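Local coordinates for aminopeptidase C (Lactobacillus rhamnosus, PDB 4K7C), which probably acts as a cysteine aminopeptidase of the papain-like C1 family, removing residues from the N-terminal end of peptides, at residues 262-273 with 292-301. Residues are numbered along the deposited sequence; the frame is centred on the assembly and turned at random. Where two conformers were deposited one is given.
Sequences SIINAPTADKPY and RHLNLDIDTF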
loop_
_atom_site.group_PDB
_atom_site.type_symbol
_atom_site.label_atom_id
_atom_site.label_comp_id
_atom_site.label_asym_id
_atom_site.label_seq_id
_atom_site.Cartn_x
_atom_site.Cartn_y
_atom_site.Cartn_z
ATOM N N SER A 262 17.539 -41.410 -11.220
ATOM C CA SER A 262 16.882 -40.993 -9.997
ATOM C C SER A 262 17.395 -41.871 -8.883
ATOM O O SER A 262 17.282 -43.087 -8.956
ATOM C CB SER A 262 15.390 -41.059 -10.117
ATOM O OG SER A 262 14.799 -40.744 -8.841
ATOM N N ILE A 263 17.960 -41.235 -7.881
ATOM C CA ILE A 263 18.478 -41.895 -6.670
ATOM C C ILE A 263 17.649 -41.445 -5.498
ATOM O O ILE A 263 17.381 -40.223 -5.381
ATOM C CB ILE A 263 19.950 -41.553 -6.549
ATOM C CG1 ILE A 263 20.669 -42.227 -7.777
ATOM C CG2 ILE A 263 20.530 -42.121 -5.282
ATOM C CD1 ILE A 263 22.071 -41.844 -7.909
ATOM N N ILE A 264 17.229 -42.407 -4.665
ATOM C CA ILE A 264 16.466 -42.055 -3.436
ATOM C C ILE A 264 17.221 -42.510 -2.226
ATOM O O ILE A 264 18.147 -43.326 -2.342
ATOM C CB ILE A 264 15.025 -42.592 -3.442
ATOM C CG1 ILE A 264 14.937 -44.128 -3.473
ATOM C CG2 ILE A 264 14.271 -41.956 -4.564
ATOM C CD1 ILE A 264 13.554 -44.743 -3.350
ATOM N N ASN A 265 16.835 -41.967 -1.050
ATOM C CA ASN A 265 17.317 -42.446 0.230
ATOM C C ASN A 265 16.085 -42.582 1.095
ATOM O O ASN A 265 15.614 -41.586 1.681
ATOM C CB ASN A 265 18.293 -41.485 0.866
ATOM C CG ASN A 265 18.702 -41.922 2.218
ATOM O OD1 ASN A 265 18.496 -41.234 3.215
ATOM N ND2 ASN A 265 19.335 -43.118 2.278
ATOM N N ALA A 266 15.528 -43.785 1.125
ATOM C CA ALA A 266 14.359 -44.084 1.869
ATOM C C ALA A 266 14.723 -45.297 2.793
ATOM O O ALA A 266 14.716 -46.462 2.345
ATOM C CB ALA A 266 13.266 -44.370 0.932
ATOM N N PRO A 267 15.159 -45.017 4.022
ATOM C CA PRO A 267 15.820 -46.020 4.834
ATOM C C PRO A 267 14.828 -46.915 5.607
ATOM O O PRO A 267 14.956 -47.126 6.807
ATOM C CB PRO A 267 16.667 -45.199 5.769
ATOM C CG PRO A 267 15.856 -43.920 5.962
ATOM C CD PRO A 267 15.349 -43.642 4.571
ATOM N N THR A 268 13.870 -47.433 4.911
ATOM C CA THR A 268 12.803 -48.198 5.531
ATOM C C THR A 268 13.003 -49.667 5.231
ATOM O O THR A 268 13.756 -50.052 4.317
ATOM C CB THR A 268 11.427 -47.687 5.106
ATOM O OG1 THR A 268 11.316 -47.649 3.690
ATOM C CG2 THR A 268 11.159 -46.275 5.726
ATOM N N ALA A 269 12.375 -50.499 6.046
ATOM C CA ALA A 269 12.648 -51.957 5.960
ATOM C C ALA A 269 12.189 -52.593 4.633
ATOM O O ALA A 269 12.779 -53.577 4.187
ATOM C CB ALA A 269 12.004 -52.654 7.139
ATOM N N ASP A 270 11.148 -52.061 4.021
ATOM C CA ASP A 270 10.648 -52.593 2.749
ATOM C C ASP A 270 11.535 -52.199 1.541
ATOM O O ASP A 270 11.225 -52.584 0.420
ATOM C CB ASP A 270 9.209 -52.098 2.496
ATOM C CG ASP A 270 9.110 -50.550 2.327
ATOM O OD1 ASP A 270 9.774 -49.799 3.118
ATOM O OD2 ASP A 270 8.314 -50.072 1.439
ATOM N N LYS A 271 12.568 -51.370 1.755
ATOM C CA LYS A 271 13.377 -50.827 0.661
ATOM C C LYS A 271 14.862 -51.048 0.844
ATOM O O LYS A 271 15.642 -50.108 1.084
ATOM C CB LYS A 271 13.057 -49.334 0.470
ATOM C CG LYS A 271 11.628 -49.080 0.182
ATOM C CD LYS A 271 11.344 -47.586 0.092
ATOM C CE LYS A 271 9.941 -47.299 -0.478
ATOM N NZ LYS A 271 8.825 -47.407 0.488
ATOM N N PRO A 272 15.316 -52.321 0.700
ATOM C CA PRO A 272 16.738 -52.472 0.773
ATOM C C PRO A 272 17.467 -51.679 -0.312
ATOM O O PRO A 272 16.934 -51.481 -1.428
ATOM C CB PRO A 272 16.962 -53.994 0.559
ATOM C CG PRO A 272 15.680 -54.535 0.057
ATOM C CD PRO A 272 14.611 -53.613 0.559
ATOM N N TYR A 273 18.677 -51.309 0.034
ATOM C CA TYR A 273 19.538 -50.477 -0.793
ATOM C C TYR A 273 20.078 -51.246 -2.011
ATOM O O TYR A 273 20.075 -52.501 -2.055
ATOM C CB TYR A 273 20.658 -49.931 0.003
ATOM C CG TYR A 273 20.269 -48.998 1.141
ATOM C CD1 TYR A 273 19.381 -47.933 0.930
ATOM C CD2 TYR A 273 20.851 -49.134 2.437
ATOM C CE1 TYR A 273 19.033 -47.057 1.958
ATOM C CE2 TYR A 273 20.492 -48.268 3.470
ATOM C CZ TYR A 273 19.575 -47.233 3.208
ATOM O OH TYR A 273 19.208 -46.325 4.144
ATOM N N ARG A 292 11.840 -44.935 -12.243
ATOM C CA ARG A 292 12.845 -45.868 -11.654
ATOM C C ARG A 292 13.752 -45.173 -10.633
ATOM O O ARG A 292 14.483 -44.242 -10.983
ATOM C CB ARG A 292 13.717 -46.415 -12.820
ATOM C CG ARG A 292 13.041 -47.435 -13.746
ATOM C CD ARG A 292 12.543 -48.732 -13.102
ATOM N NE ARG A 292 11.944 -49.593 -14.119
ATOM C CZ ARG A 292 10.685 -49.609 -14.511
ATOM N NH1 ARG A 292 9.781 -48.845 -13.936
ATOM N NH2 ARG A 292 10.303 -50.461 -15.494
ATOM N N HIS A 293 13.630 -45.535 -9.346
ATOM C CA HIS A 293 14.425 -44.995 -8.315
ATOM C C HIS A 293 15.402 -46.075 -7.821
ATOM O O HIS A 293 14.972 -47.191 -7.509
ATOM C CB HIS A 293 13.541 -44.606 -7.108
ATOM C CG HIS A 293 12.541 -43.538 -7.366
ATOM N ND1 HIS A 293 12.899 -42.297 -7.844
ATOM C CD2 HIS A 293 11.222 -43.473 -7.079
ATOM C CE1 HIS A 293 11.811 -41.541 -7.933
ATOM N NE2 HIS A 293 10.780 -42.237 -7.492
ATOM N N LEU A 294 16.647 -45.705 -7.705
ATOM C CA LEU A 294 17.708 -46.502 -7.080
ATOM C C LEU A 294 17.904 -46.016 -5.629
ATOM O O LEU A 294 18.366 -44.875 -5.393
ATOM C CB LEU A 294 19.006 -46.340 -7.862
ATOM C CG LEU A 294 20.298 -46.931 -7.385
ATOM C CD1 LEU A 294 20.091 -48.432 -7.376
ATOM C CD2 LEU A 294 21.439 -46.513 -8.259
ATOM N N ASN A 295 17.560 -46.882 -4.679
ATOM C CA ASN A 295 17.726 -46.568 -3.279
ATOM C C ASN A 295 19.118 -46.833 -2.796
ATOM O O ASN A 295 19.625 -47.960 -2.943
ATOM C CB ASN A 295 16.773 -47.406 -2.456
ATOM C CG ASN A 295 16.488 -46.764 -1.111
ATOM O OD1 ASN A 295 16.657 -45.542 -0.936
ATOM N ND2 ASN A 295 16.090 -47.551 -0.165
ATOM N N LEU A 296 19.761 -45.808 -2.231
ATOM C CA LEU A 296 21.101 -45.893 -1.688
ATOM C C LEU A 296 21.157 -45.250 -0.308
ATOM O O LEU A 296 20.359 -44.336 0.003
ATOM C CB LEU A 296 22.068 -45.151 -2.586
ATOM C CG LEU A 296 22.165 -45.682 -4.023
ATOM C CD1 LEU A 296 23.098 -44.786 -4.784
ATOM C CD2 LEU A 296 22.697 -47.140 -4.027
ATOM N N ASP A 297 22.133 -45.696 0.479
ATOM C CA ASP A 297 22.424 -45.110 1.785
ATOM C C ASP A 297 22.821 -43.637 1.634
ATOM O O ASP A 297 23.325 -43.211 0.597
ATOM C CB ASP A 297 23.556 -45.869 2.472
ATOM C CG ASP A 297 24.867 -45.627 1.825
ATOM O OD1 ASP A 297 25.092 -46.201 0.748
ATOM O OD2 ASP A 297 25.674 -44.864 2.382
ATOM N N ILE A 298 22.637 -42.884 2.693
ATOM C CA ILE A 298 22.783 -41.418 2.657
ATOM C C ILE A 298 24.197 -41.011 2.423
ATOM O O ILE A 298 24.395 -40.083 1.702
ATOM C CB ILE A 298 22.187 -40.720 3.945
ATOM C CG1 ILE A 298 22.039 -39.185 3.788
ATOM C CG2 ILE A 298 23.048 -41.037 5.156
ATOM C CD1 ILE A 298 21.167 -38.813 2.588
ATOM N N ASP A 299 25.206 -41.716 2.917
ATOM C CA ASP A 299 26.593 -41.300 2.592
ATOM C C ASP A 299 26.945 -41.373 1.082
ATOM O O ASP A 299 27.590 -40.474 0.517
ATOM C CB ASP A 299 27.602 -42.166 3.405
ATOM C CG ASP A 299 27.570 -41.820 4.911
ATOM O OD1 ASP A 299 27.240 -40.683 5.277
ATOM O OD2 ASP A 299 27.870 -42.697 5.701
ATOM N N THR A 300 26.548 -42.487 0.470
ATOM C CA THR A 300 26.786 -42.767 -0.977
ATOM C C THR A 300 25.982 -41.748 -1.824
ATOM O O THR A 300 26.505 -41.107 -2.735
ATOM C CB THR A 300 26.309 -44.183 -1.343
ATOM O OG1 THR A 300 26.925 -45.213 -0.499
ATOM C CG2 THR A 300 26.569 -44.496 -2.800
ATOM N N PHE A 301 24.751 -41.513 -1.385
ATOM C CA PHE A 301 23.837 -40.539 -2.037
ATOM C C PHE A 301 24.530 -39.192 -2.044
ATOM O O PHE A 301 24.630 -38.516 -3.102
ATOM C CB PHE A 301 22.532 -40.571 -1.152
ATOM C CG PHE A 301 21.410 -39.716 -1.580
ATOM C CD1 PHE A 301 20.232 -40.302 -2.062
ATOM C CD2 PHE A 301 21.406 -38.359 -1.280
ATOM C CE1 PHE A 301 19.118 -39.558 -2.355
ATOM C CE2 PHE A 301 20.311 -37.589 -1.618
ATOM C CZ PHE A 301 19.139 -38.158 -2.111
HETATM O O HOH W 1 15.567 -42.710 -13.100
HETATM O O HOH W 2 20.974 -44.155 4.688
#
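The side-chain amide of N295 reaches into the loop that follows strand 260-264 and binds backbone groups there with both ends. N295 OD1 accepts from A266 N at 2.9 Å (N-H...O angle 161°), while N295 ND2 gives to A266 O at 3.1 Å from above the carbonyl plane and, through a weak, bent bond, to K271 O. N295 CG lies opposite its own backbone N (chi1 -157°), which extends the amide into the loop. Bonding both the N-H and the C=O of A266 restricts the amide's rotation.

Before this loop, I263 with L294 and I264 with N295 form parallel bridges, the strand axes 36° apart; L294 N to S262 O and I264 N to L294 O flank I263. L296 N continues the pattern to I264 O at 3.0 Å. N265 then answers N295 in the other direction: its ND2 lies on an in-plane lone pair of L296 O, at 2.8 Å, and K351 NZ donates to N265 OD1.

At the start of the pairing, S262 OG hydrogen-bonds H293 ND1 in the ring plane, at its edge (2.6 Å), and I264 CG2 sits over a face of the same imidazole. Beyond L296, D297 N lies 3.5 Å above the Y273 ring plane, offset toward the rim, D297 CB makes a CH-pi contact over the face, and Y273 OH shares a water with N265 ND2 and I298 N. Replacing Y273 with alanine would probably leave that water without its hydroxyl partner and D297 CB without its CH-pi contact. On the face carrying I263 and L294, I263 CG2 touches both L296 CD1 and F301 CD1 at 3.7 Å, joining the strand pair to helix 298-310, whose N-cap is D297.

Where pairing with strand 260-264 ends, two asparagine amides thus give partners to A266 N, A266 O and L296 O, and weakly to K271 O, tying an irregular loop to its neighbouring strand in this papain-like fold.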